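Local coordinates for TATA-box-binding protein (PDB 2Z8U) that probably serves as a general transcription initiation factor in archaea, binding the TATA box of promoters near the start site of transcription, at residues 82-87 with 102-107; 86-91 with 96-101; 115-120 with 180-185; 143-146 with 151-154; 158-163 with 176-181. All blocks are in the same frame, centred on the assembly; numbering follows the deposited sequence.

How the interactions relate
Interactions 1, 4 and 5 are buried, whereas 2 and 3 are only partly buried and lie farther from the chain's centre. Interactions 1 and 2 share helix 77-94 and touch, Pro102 CG lying 3.5 Å from Ile88 CD1. Interactions 3 and 5 likewise share helix 168-183 at the other end of the saddle, and the centre of interaction 4 lies about 8 Å from that of interaction 5. Only interaction 4 is held strand to strand by paired backbone bonds; interactions 3 and 5 join by aliphatic contacts alone. Interaction 2 adds one backbone bond to such packing, and interaction 1 adds a lysine ammonium. Interactions 4 and 5 also reach the second subunit.

Interaction 1: residues 82-87 with 102-107; sequences IAIKKI and PEIKIQ
The pyrrolidine ring of Pro102 turns its CD-CG side to Lys85, whose NZ stands 3.4 Å from CD and 3.9 Å from CG, while Ile88 of the same helix packs against the ring and Thr22 of strand 14-23 touches it. The setting is the saddle fold of the TBP family: helix 77-94 lies on the convex back of the curved sheet, and 102-107 leads out of the first repeat into strand 105-114 of the second. Lys85 and Pro102 run past each other in opposite senses. The lysine is extended as far as CE and bends only at its last torsion (chi4 67°), which brings NZ to 3.3 Å from Pro102 O; its strongest partner is the salt-bridged Glu81, one helical turn back. Deeper in, Ile84 and Ile104 point at each other from the helix and from the loop just before strand 105-114, and both rest on Val20 of strand 14-23. The CA atoms of Ile84 and Ile104 are 8.9 Å apart, so side chains alone bridge the gap. Ile84 is stretched out (chi2 162°), Ile104 folded back at its last torsion (chi2 -54°), and they meet tip to tip, CD1 to CD1, at 3.8 Å.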
# COMPACT_ATOMS: atom_id res chain seq x y z
N ILE B 82 22.54 9.90 37.92
CA ILE B 82 23.67 10.63 38.50
C ILE B 82 24.11 11.77 37.58
O ILE B 82 24.26 12.90 38.04
CB ILE B 82 24.83 9.67 38.89
CG1 ILE B 82 24.37 8.80 40.07
CG2 ILE B 82 26.10 10.42 39.27
CD1 ILE B 82 25.24 7.58 40.36
N ALA B 83 24.29 11.46 36.29
CA ALA B 83 24.64 12.47 35.29
C ALA B 83 23.61 13.57 35.21
O ALA B 83 23.98 14.74 35.18
CB ALA B 83 24.84 11.84 33.92
N ILE B 84 22.34 13.19 35.18
CA ILE B 84 21.25 14.18 35.09
C ILE B 84 21.24 15.07 36.34
O ILE B 84 21.17 16.29 36.22
CB ILE B 84 19.86 13.51 34.85
CG1 ILE B 84 19.81 12.94 33.42
CG2 ILE B 84 18.69 14.55 35.05
CD1 ILE B 84 18.68 11.86 33.16
N LYS B 85 21.37 14.48 37.53
CA LYS B 85 21.38 15.31 38.73
C LYS B 85 22.56 16.32 38.81
O LYS B 85 22.45 17.38 39.41
CB LYS B 85 21.20 14.47 39.99
CG LYS B 85 19.72 14.07 40.21
CD LYS B 85 19.53 12.85 41.09
CE LYS B 85 18.03 12.69 41.55
NZ LYS B 85 16.97 12.35 40.48
N LYS B 86 23.69 15.96 38.20
CA LYS B 86 24.86 16.85 38.15
C LYS B 86 24.56 18.07 37.31
O LYS B 86 24.89 19.22 37.68
CB LYS B 86 26.04 16.09 37.55
CG LYS B 86 26.75 15.19 38.56
CD LYS B 86 27.95 14.47 37.97
CE LYS B 86 28.48 13.40 38.94
NZ LYS B 86 29.63 12.66 38.35
N ILE B 87 23.93 17.82 36.16
CA ILE B 87 23.45 18.91 35.27
C ILE B 87 22.41 19.78 35.98
O ILE B 87 22.49 21.02 35.90
CB ILE B 87 22.93 18.33 33.94
CG1 ILE B 87 24.05 17.55 33.21
CG2 ILE B 87 22.27 19.41 33.07
CD1 ILE B 87 25.16 18.39 32.60
N PRO B 102 13.80 14.51 39.92
CA PRO B 102 12.98 13.98 38.83
C PRO B 102 13.02 12.46 38.79
O PRO B 102 14.02 11.85 39.19
CB PRO B 102 13.65 14.58 37.58
CG PRO B 102 15.09 14.69 37.94
CD PRO B 102 15.10 15.01 39.43
N GLU B 103 11.93 11.83 38.34
CA GLU B 103 11.92 10.39 38.15
C GLU B 103 12.50 10.03 36.78
O GLU B 103 12.07 10.57 35.75
CB GLU B 103 10.51 9.83 38.35
CG GLU B 103 10.42 8.38 38.03
CD GLU B 103 9.03 7.83 38.23
OE1 GLU B 103 8.12 8.63 38.52
OE2 GLU B 103 8.87 6.61 38.07
N ILE B 104 13.52 9.17 36.77
CA ILE B 104 14.17 8.78 35.54
C ILE B 104 13.47 7.53 34.96
O ILE B 104 13.38 6.52 35.66
CB ILE B 104 15.66 8.49 35.80
CG1 ILE B 104 16.35 9.67 36.52
CG2 ILE B 104 16.38 8.05 34.51
CD1 ILE B 104 16.22 11.02 35.89
N LYS B 105 12.98 7.62 33.72
CA LYS B 105 12.24 6.51 33.06
C LYS B 105 13.10 5.83 31.98
O LYS B 105 13.67 6.52 31.12
CB LYS B 105 10.94 7.05 32.42
CG LYS B 105 10.16 6.01 31.61
CD LYS B 105 8.70 6.43 31.53
CE LYS B 105 8.26 6.65 30.11
NZ LYS B 105 6.99 7.45 30.05
N ILE B 106 13.16 4.50 31.99
CA ILE B 106 13.88 3.80 30.93
C ILE B 106 13.05 3.83 29.65
O ILE B 106 11.89 3.44 29.66
CB ILE B 106 14.26 2.33 31.33
CG1 ILE B 106 15.39 2.35 32.37
CG2 ILE B 106 14.72 1.53 30.11
CD1 ILE B 106 15.54 1.00 33.14
N GLN B 107 13.64 4.32 28.56
CA GLN B 107 12.99 4.31 27.26
C GLN B 107 13.48 3.18 26.37
O GLN B 107 12.73 2.68 25.55
CB GLN B 107 13.21 5.62 26.53
CG GLN B 107 12.53 6.80 27.16
CD GLN B 107 11.02 6.72 27.07
OE1 GLN B 107 10.47 5.98 26.25
NE2 GLN B 107 10.34 7.48 27.93

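Interaction 2: residues 86-91 with 96-101; sequences KIIKEL and IDVIEN
Ile88 meets Val98, Ile99 and Glu100 with different atoms of one side chain. From CB, the branch CG2 lies 3.7 Å from Val98 CG2, the side chains crossing at a slant, and rests against Glu100 CA. The other branch runs on through CG1, with chi2 at 177° stretching it out, to CD1. CG2 (3.6 Å) and CD1 (3.5 Å) of Ile88 both lie against Ile99 O. One turn further, Leu91 takes over: its CB and CD1 both stand 4.0 Å from Val98 CG1, at about a right angle to the valine. Val98 straddles two helix residues, one methyl for each. In the TBP saddle this is where the convex-side helix 77-94 of the first repeat ends and the chain doubles back along it toward strand 105-114, with helix 30-36 covering Leu91 and Ile96. An alanine in place of Val98 would remove both methyls and is likely to open a gap between the returning chain and the helix face of Ile88 and Leu91. Ile96 N also donates to Leu91 O at 2.8 Å, with an N-H...O angle of 151°, the donor tilted 29° from the carbonyl plane. The carboxylate of Glu100 turns to Lys92, its salt-bridge partner.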
# COMPACT_ATOMS: atom_id res chain seq x y z
N LYS B 86 23.69 15.96 38.20
CA LYS B 86 24.86 16.85 38.15
C LYS B 86 24.56 18.07 37.31
O LYS B 86 24.89 19.22 37.68
CB LYS B 86 26.04 16.09 37.55
CG LYS B 86 26.75 15.19 38.56
CD LYS B 86 27.95 14.47 37.97
CE LYS B 86 28.48 13.40 38.94
NZ LYS B 86 29.63 12.66 38.35
N ILE B 87 23.93 17.82 36.16
CA ILE B 87 23.45 18.91 35.27
C ILE B 87 22.41 19.78 35.98
O ILE B 87 22.49 21.02 35.90
CB ILE B 87 22.93 18.33 33.94
CG1 ILE B 87 24.05 17.55 33.21
CG2 ILE B 87 22.27 19.41 33.07
CD1 ILE B 87 25.16 18.39 32.60
N ILE B 88 21.43 19.14 36.63
CA ILE B 88 20.40 19.85 37.43
C ILE B 88 21.03 20.80 38.47
O ILE B 88 20.64 21.97 38.59
CB ILE B 88 19.41 18.82 38.10
CG1 ILE B 88 18.52 18.18 37.01
CG2 ILE B 88 18.57 19.48 39.23
CD1 ILE B 88 17.56 17.12 37.51
N LYS B 89 22.00 20.29 39.21
CA LYS B 89 22.72 21.12 40.19
C LYS B 89 23.33 22.36 39.54
O LYS B 89 23.23 23.45 40.09
CB LYS B 89 23.79 20.32 40.91
CG LYS B 89 24.61 21.13 41.89
CD LYS B 89 25.50 20.20 42.70
CE LYS B 89 26.21 20.95 43.81
NZ LYS B 89 26.91 22.18 43.35
N GLU B 90 23.98 22.21 38.39
CA GLU B 90 24.55 23.38 37.72
C GLU B 90 23.49 24.40 37.36
O GLU B 90 23.65 25.59 37.61
CB GLU B 90 25.27 23.00 36.44
CG GLU B 90 26.54 22.22 36.64
CD GLU B 90 27.14 21.90 35.30
OE1 GLU B 90 27.62 22.84 34.63
OE2 GLU B 90 27.10 20.74 34.89
N LEU B 91 22.39 23.92 36.77
CA LEU B 91 21.28 24.83 36.41
C LEU B 91 20.66 25.47 37.65
O LEU B 91 20.41 26.69 37.66
CB LEU B 91 20.22 24.11 35.55
CG LEU B 91 20.71 23.30 34.32
CD1 LEU B 91 19.47 22.79 33.55
CD2 LEU B 91 21.67 24.04 33.40
N ILE B 96 18.56 28.82 37.50
CA ILE B 96 17.55 28.32 36.57
C ILE B 96 16.61 27.40 37.31
O ILE B 96 17.04 26.48 38.02
CB ILE B 96 18.17 27.61 35.32
CG1 ILE B 96 18.87 28.64 34.43
CG2 ILE B 96 17.07 26.93 34.51
CD1 ILE B 96 20.12 28.16 33.70
N ASP B 97 15.32 27.65 37.15
CA ASP B 97 14.32 26.92 37.89
C ASP B 97 14.21 25.47 37.39
O ASP B 97 13.78 25.25 36.26
CB ASP B 97 12.97 27.60 37.75
CG ASP B 97 11.95 27.02 38.68
OD1 ASP B 97 12.35 26.52 39.75
OD2 ASP B 97 10.75 27.04 38.34
N VAL B 98 14.57 24.52 38.25
CA VAL B 98 14.56 23.08 37.91
C VAL B 98 13.97 22.22 39.02
O VAL B 98 13.93 22.62 40.18
CB VAL B 98 15.97 22.53 37.48
CG1 VAL B 98 16.39 23.09 36.14
CG2 VAL B 98 17.01 22.81 38.53
N ILE B 99 13.46 21.04 38.65
CA ILE B 99 12.97 20.05 39.59
C ILE B 99 14.22 19.31 40.06
O ILE B 99 14.98 18.83 39.23
CB ILE B 99 12.00 19.04 38.86
CG1 ILE B 99 10.73 19.77 38.38
CG2 ILE B 99 11.63 17.82 39.74
CD1 ILE B 99 9.79 18.91 37.50
N GLU B 100 14.44 19.21 41.37
CA GLU B 100 15.65 18.56 41.89
C GLU B 100 15.55 17.06 42.06
O GLU B 100 16.58 16.37 42.16
CB GLU B 100 16.03 19.17 43.24
CG GLU B 100 16.70 20.52 43.11
CD GLU B 100 17.35 20.92 44.39
OE1 GLU B 100 18.38 20.30 44.75
OE2 GLU B 100 16.83 21.85 45.04
N ASN B 101 14.31 16.56 42.12
CA ASN B 101 14.06 15.14 42.31
C ASN B 101 13.28 14.45 41.18
O ASN B 101 12.26 13.79 41.47
CB ASN B 101 13.32 14.92 43.63
CG ASN B 101 12.00 15.70 43.72
OD1 ASN B 101 11.80 16.73 43.04
ND2 ASN B 101 11.08 15.22 44.58

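Interaction 3: residues 115-120 with 180-185; sequences LGIEPN and DTIKEV
Ile182 carries this contact for segment 180-185, meeting Leu115 with one branch and Ile117 with the other. Its CG1 faces the end of Leu115, CD1 of the leucine lying 4.1 Å away as the two side chains reach for each other tip to tip. Its CG2 is 3.9 Å from Ile117 CD1, but here the side chains slide past one another in opposite directions. The two partners differ in burial. Leu115 is enclosed, also touching Ile178 and Leu179 of the same helix, whereas Ile117 sits at the exposed margin, its CG1 wedged between backbone N and carbonyl carbon (chi1 57°) and its chi2 of 120° far from staggered. After Ile182 the helix lets go of the loop: Lys183 points away from it. Further on, Val185 N donates to Ile182 O at 2.8 Å, and the valine packs on Asp123 and Met127 of helix 121-127. No hydrogen bond crosses between the segments, so packing alone joins them. What results is the outer end of the second repeat of the TBP saddle, where the C-terminal part of the long convex-side helix 168-183 closes over the loop between strand 105-114 and helix 121-127.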
# COMPACT_ATOMS: atom_id res chain seq x y z
N LEU B 115 24.89 -17.19 23.02
CA LEU B 115 24.08 -18.41 22.89
C LEU B 115 24.81 -19.66 23.42
O LEU B 115 24.15 -20.60 23.85
CB LEU B 115 23.69 -18.65 21.43
CG LEU B 115 22.66 -17.72 20.76
CD1 LEU B 115 22.47 -18.18 19.31
CD2 LEU B 115 21.33 -17.70 21.51
N GLY B 116 26.14 -19.65 23.37
CA GLY B 116 26.93 -20.86 23.75
C GLY B 116 27.18 -21.77 22.56
O GLY B 116 27.96 -22.76 22.65
N ILE B 117 26.53 -21.43 21.44
CA ILE B 117 26.75 -22.13 20.17
C ILE B 117 26.95 -21.13 19.05
O ILE B 117 26.53 -19.96 19.16
CB ILE B 117 25.58 -23.10 19.80
CG1 ILE B 117 24.25 -22.35 19.75
CG2 ILE B 117 25.51 -24.27 20.79
CD1 ILE B 117 23.57 -22.40 18.43
N GLU B 118 27.61 -21.56 17.99
CA GLU B 118 27.74 -20.78 16.77
C GLU B 118 26.60 -21.15 15.82
O GLU B 118 26.64 -22.21 15.19
CB GLU B 118 29.11 -20.97 16.14
CG GLU B 118 30.27 -20.58 17.06
CD GLU B 118 31.61 -20.98 16.50
OE1 GLU B 118 31.66 -21.65 15.44
OE2 GLU B 118 32.63 -20.64 17.11
N PRO B 119 25.54 -20.31 15.78
CA PRO B 119 24.30 -20.66 15.07
C PRO B 119 24.45 -20.72 13.55
O PRO B 119 25.27 -20.00 12.96
CB PRO B 119 23.35 -19.51 15.46
CG PRO B 119 24.23 -18.39 15.76
CD PRO B 119 25.44 -18.98 16.41
N ASN B 120 23.68 -21.61 12.93
CA ASN B 120 23.57 -21.64 11.48
C ASN B 120 22.48 -20.65 11.11
O ASN B 120 21.29 -20.96 11.15
CB ASN B 120 23.25 -23.07 10.96
CG ASN B 120 23.31 -23.18 9.43
OD1 ASN B 120 23.67 -24.23 8.88
ND2 ASN B 120 22.92 -22.12 8.74
N ASP B 180 14.86 -20.73 23.27
CA ASP B 180 13.85 -21.74 22.93
C ASP B 180 13.69 -21.92 21.42
O ASP B 180 13.46 -23.02 20.92
CB ASP B 180 12.50 -21.38 23.57
CG ASP B 180 12.45 -21.69 25.07
OD1 ASP B 180 11.50 -21.21 25.73
OD2 ASP B 180 13.33 -22.42 25.60
N THR B 181 13.81 -20.81 20.70
CA THR B 181 13.65 -20.81 19.26
C THR B 181 14.85 -21.48 18.60
O THR B 181 14.69 -22.39 17.79
CB THR B 181 13.43 -19.37 18.74
OG1 THR B 181 12.22 -18.86 19.30
CG2 THR B 181 13.31 -19.35 17.24
N ILE B 182 16.06 -21.05 18.96
CA ILE B 182 17.29 -21.67 18.44
C ILE B 182 17.32 -23.19 18.70
O ILE B 182 17.68 -23.96 17.80
CB ILE B 182 18.57 -20.94 18.97
CG1 ILE B 182 18.96 -19.80 18.03
CG2 ILE B 182 19.75 -21.91 19.11
CD1 ILE B 182 18.29 -18.51 18.29
N LYS B 183 16.91 -23.60 19.90
CA LYS B 183 16.80 -25.01 20.29
C LYS B 183 16.06 -25.85 19.27
O LYS B 183 16.46 -26.97 18.98
CB LYS B 183 16.09 -25.16 21.64
CG LYS B 183 16.97 -25.00 22.87
CD LYS B 183 16.28 -25.62 24.10
CE LYS B 183 17.09 -25.40 25.39
NZ LYS B 183 17.32 -23.94 25.66
N GLU B 184 14.97 -25.30 18.74
CA GLU B 184 14.15 -26.03 17.78
C GLU B 184 14.80 -26.15 16.39
O GLU B 184 14.27 -26.83 15.51
CB GLU B 184 12.76 -25.39 17.70
CG GLU B 184 11.93 -25.61 18.96
CD GLU B 184 10.93 -24.50 19.20
OE1 GLU B 184 10.24 -24.56 20.24
OE2 GLU B 184 10.83 -23.57 18.36
N VAL B 185 15.95 -25.50 16.23
CA VAL B 185 16.72 -25.52 14.99
C VAL B 185 18.05 -26.23 15.23
O VAL B 185 18.64 -26.79 14.30
CB VAL B 185 16.98 -24.08 14.46
CG1 VAL B 185 17.84 -24.11 13.20
CG2 VAL B 185 15.67 -23.35 14.19

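Interaction 4: residues 143-146 with 151-154; sequences YRLD and VVLI
Tyr143 and Val152 form the tight part of this antiparallel beta hairpin, strands 141-146 and 149-154 in the second half of the TBP saddle. They are a hydrogen-bonded pair: Tyr143 N donates to Val152 O at 2.9 Å and Val152 N returns the bond to Tyr143 O at 2.7 Å. Both are fairly straight, with N-H...O angles of 154° and 156°. Their side chains share the face turned to helix 168-183. Tyr143 CB lies 4.1 Å from Val152 CB, and the ring, swung out by a CG anti to the backbone N (chi1 -179°), has Ile154 CD1 obliquely placed 4.3 Å from its CD1. Val152 and Ile154 in turn touch Ile178 and Ile182 of the helix, so the helix covers them on this side.

The other side is looser. Arg144 and Val151 are a non-hydrogen-bonded pair with CA atoms 4.6 Å apart, yet their side chains merely brush, Arg144 CG being 4.4 Å from Val151 CG2. That face corresponds to the concave surface by which TBP relatives grip DNA; in this crystal it is met instead by the second subunit, whose own Arg144 packs against this Arg144 and Val151. The arginine's NH1 makes a weak hydrogen bond to Val150 O of that subunit. At the exposed end, Asp146 OD1 forms a salt bridge with Lys149 of the same neighbour. On the helix side, the phenol is tied down instead within its own chain: Tyr143 OH is hydrogen-bonded to Thr181 OG1.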
# COMPACT_ATOMS: atom_id res chain seq x y z
N TYR B 143 15.68 -10.50 14.01
CA TYR B 143 14.57 -11.26 14.52
C TYR B 143 13.73 -10.31 15.38
O TYR B 143 14.19 -9.79 16.38
CB TYR B 143 15.16 -12.40 15.36
CG TYR B 143 14.19 -13.36 15.99
CD1 TYR B 143 14.54 -14.04 17.17
CD2 TYR B 143 12.94 -13.62 15.43
CE1 TYR B 143 13.67 -14.94 17.76
CE2 TYR B 143 12.07 -14.52 16.01
CZ TYR B 143 12.44 -15.18 17.17
OH TYR B 143 11.57 -16.07 17.75
N ARG B 144 12.49 -10.07 14.97
CA ARG B 144 11.63 -9.20 15.77
C ARG B 144 10.71 -10.02 16.68
O ARG B 144 10.08 -10.98 16.24
CB ARG B 144 10.84 -8.25 14.85
CG ARG B 144 10.16 -7.10 15.58
CD ARG B 144 9.91 -5.95 14.64
NE ARG B 144 9.11 -4.87 15.22
CZ ARG B 144 8.86 -3.72 14.60
NH1 ARG B 144 9.35 -3.50 13.39
NH2 ARG B 144 8.09 -2.78 15.18
N LEU B 145 10.64 -9.65 17.96
CA LEU B 145 9.69 -10.28 18.89
C LEU B 145 8.53 -9.34 19.22
O LEU B 145 8.70 -8.12 19.25
CB LEU B 145 10.38 -10.71 20.19
CG LEU B 145 11.39 -11.87 20.24
CD1 LEU B 145 11.75 -12.17 21.71
CD2 LEU B 145 10.83 -13.11 19.57
N ASP B 146 7.35 -9.90 19.46
CA ASP B 146 6.19 -9.09 19.81
C ASP B 146 5.87 -9.10 21.30
O ASP B 146 5.08 -8.28 21.77
CB ASP B 146 4.95 -9.50 18.99
CG ASP B 146 5.14 -9.29 17.50
OD1 ASP B 146 5.98 -8.46 17.07
OD2 ASP B 146 4.43 -9.97 16.73
N VAL B 151 13.75 -5.98 19.29
CA VAL B 151 14.44 -6.36 18.07
C VAL B 151 15.67 -7.09 18.49
O VAL B 151 16.42 -6.61 19.35
CB VAL B 151 14.81 -5.14 17.18
CG1 VAL B 151 15.73 -5.58 16.00
CG2 VAL B 151 13.56 -4.51 16.67
N VAL B 152 15.86 -8.28 17.92
CA VAL B 152 17.01 -9.12 18.29
C VAL B 152 17.94 -9.27 17.08
O VAL B 152 17.47 -9.41 15.96
CB VAL B 152 16.55 -10.52 18.75
CG1 VAL B 152 17.75 -11.39 19.19
CG2 VAL B 152 15.53 -10.40 19.91
N LEU B 153 19.24 -9.16 17.32
CA LEU B 153 20.23 -9.48 16.31
C LEU B 153 21.06 -10.65 16.80
O LEU B 153 21.57 -10.64 17.93
CB LEU B 153 21.15 -8.28 16.03
CG LEU B 153 20.50 -6.90 16.01
CD1 LEU B 153 21.58 -5.84 16.02
CD2 LEU B 153 19.60 -6.74 14.80
N ILE B 154 21.17 -11.67 15.97
CA ILE B 154 21.93 -12.86 16.31
C ILE B 154 23.10 -12.99 15.36
O ILE B 154 22.90 -12.98 14.14
CB ILE B 154 21.05 -14.13 16.19
CG1 ILE B 154 19.80 -14.02 17.07
CG2 ILE B 154 21.90 -15.37 16.54
CD1 ILE B 154 18.72 -15.09 16.82

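Interaction 5: residues 158-163 with 176-181; sequences GKVVIT and KKILDT
Val160 and Ile178 mark the closest approach of the two backbones, their CA atoms 8.9 Å apart, a helix lying on a strand without any hydrogen bond between them. Strand 159-163 is extended and starts directly after Gly158, whose backbone (phi 105°, psi -14°) would drive a CB into the preceding carbonyl oxygen, so glycine suits the turn. Within segment 176-181 the helix is regular, Asp180 N bonding to Lys176 O at 2.9 Å.

Of residues 176-181, Ile178 alone touches segment 158-163, through its CD1. CG1 set beside the backbone N, followed by a nearly extended chi2 of 153°, carries that methyl down to the sheet. There it meets Ile162 CD1 tip to tip at 3.7 Å and Val160 CG1 at 4.1 Å, fitting between residues two apart on one face of the strand. Polar groups on the helix pair within it. Lys176 NZ reaches Asp180 OD1 at 3.0 Å, a salt bridge using the syn lone pair of that oxygen. Lys177 O is gripped twice by Thr181, OG1 (2.9 Å) and N arriving from opposite faces of its plane; OG1 also bonds Tyr143 OH.

Strand 159-163 runs between 105-114 and 149-154 in the TBP saddle sheet, bonded to Ala111 and Ala113 on one flank and to Val151 and Leu153 on the other, while helix 168-183 spans its convex face, with Val152 of neighbouring strand 149-154 also under Ile178.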
# COMPACT_ATOMS: atom_id res chain seq x y z
N GLY B 158 27.57 -16.46 17.96
CA GLY B 158 26.76 -16.82 19.13
C GLY B 158 26.32 -15.60 19.94
O GLY B 158 25.44 -15.70 20.78
N LYS B 159 26.93 -14.44 19.68
CA LYS B 159 26.49 -13.18 20.33
C LYS B 159 25.07 -12.82 19.90
O LYS B 159 24.70 -12.96 18.73
CB LYS B 159 27.44 -12.02 20.02
CG LYS B 159 27.15 -10.67 20.78
CD LYS B 159 28.46 -9.82 20.76
CE LYS B 159 28.55 -8.82 21.87
NZ LYS B 159 29.98 -8.40 22.08
N VAL B 160 24.28 -12.36 20.87
CA VAL B 160 22.90 -11.94 20.65
C VAL B 160 22.80 -10.53 21.23
O VAL B 160 23.32 -10.27 22.33
CB VAL B 160 21.92 -12.85 21.44
CG1 VAL B 160 20.51 -12.31 21.40
CG2 VAL B 160 21.95 -14.26 20.89
N VAL B 161 22.16 -9.63 20.50
CA VAL B 161 21.94 -8.28 21.00
C VAL B 161 20.44 -8.09 21.00
O VAL B 161 19.78 -8.34 19.99
CB VAL B 161 22.60 -7.22 20.08
CG1 VAL B 161 22.21 -5.77 20.49
CG2 VAL B 161 24.11 -7.40 20.02
N ILE B 162 19.89 -7.65 22.13
CA ILE B 162 18.46 -7.37 22.21
C ILE B 162 18.26 -5.86 22.39
O ILE B 162 18.88 -5.27 23.28
CB ILE B 162 17.82 -8.16 23.37
CG1 ILE B 162 18.15 -9.66 23.25
CG2 ILE B 162 16.31 -7.95 23.38
CD1 ILE B 162 17.87 -10.45 24.51
N THR B 163 17.43 -5.25 21.54
CA THR B 163 17.16 -3.80 21.63
C THR B 163 15.67 -3.52 21.77
O THR B 163 14.85 -4.41 21.55
CB THR B 163 17.77 -3.01 20.44
OG1 THR B 163 17.06 -3.32 19.23
CG2 THR B 163 19.24 -3.37 20.21
N LYS B 176 15.03 -16.09 27.09
CA LYS B 176 14.38 -17.42 27.15
C LYS B 176 13.73 -17.78 25.81
O LYS B 176 13.90 -18.90 25.32
CB LYS B 176 13.36 -17.49 28.31
CG LYS B 176 12.48 -18.75 28.33
CD LYS B 176 13.07 -19.88 29.18
CE LYS B 176 12.47 -21.27 28.88
NZ LYS B 176 10.99 -21.30 28.73
N LYS B 177 13.02 -16.83 25.21
CA LYS B 177 12.36 -17.05 23.92
C LYS B 177 13.33 -17.26 22.76
O LYS B 177 13.12 -18.16 21.96
CB LYS B 177 11.38 -15.92 23.61
CG LYS B 177 10.03 -16.14 24.27
CD LYS B 177 9.29 -14.84 24.50
CE LYS B 177 7.93 -15.08 25.14
NZ LYS B 177 6.88 -15.35 24.11
N ILE B 178 14.39 -16.46 22.70
CA ILE B 178 15.44 -16.65 21.69
C ILE B 178 16.07 -18.06 21.82
O ILE B 178 16.12 -18.82 20.86
CB ILE B 178 16.49 -15.55 21.79
CG1 ILE B 178 15.85 -14.20 21.47
CG2 ILE B 178 17.69 -15.83 20.88
CD1 ILE B 178 16.54 -13.01 22.13
N LEU B 179 16.51 -18.39 23.03
CA LEU B 179 17.07 -19.71 23.32
C LEU B 179 16.14 -20.86 22.92
O LEU B 179 16.58 -21.84 22.32
CB LEU B 179 17.45 -19.82 24.79
CG LEU B 179 18.57 -18.87 25.23
CD1 LEU B 179 18.83 -19.01 26.72
CD2 LEU B 179 19.83 -19.14 24.42
N ASP B 180 14.86 -20.73 23.27
CA ASP B 180 13.85 -21.74 22.93
C ASP B 180 13.69 -21.92 21.42
O ASP B 180 13.46 -23.02 20.92
CB ASP B 180 12.50 -21.38 23.57
CG ASP B 180 12.45 -21.69 25.07
OD1 ASP B 180 11.50 -21.21 25.73
OD2 ASP B 180 13.33 -22.42 25.60
N THR B 181 13.81 -20.81 20.70
CA THR B 181 13.65 -20.81 19.26
C THR B 181 14.85 -21.48 18.60
O THR B 181 14.69 -22.39 17.79
CB THR B 181 13.43 -19.37 18.74
OG1 THR B 181 12.22 -18.86 19.30
CG2 THR B 181 13.31 -19.35 17.24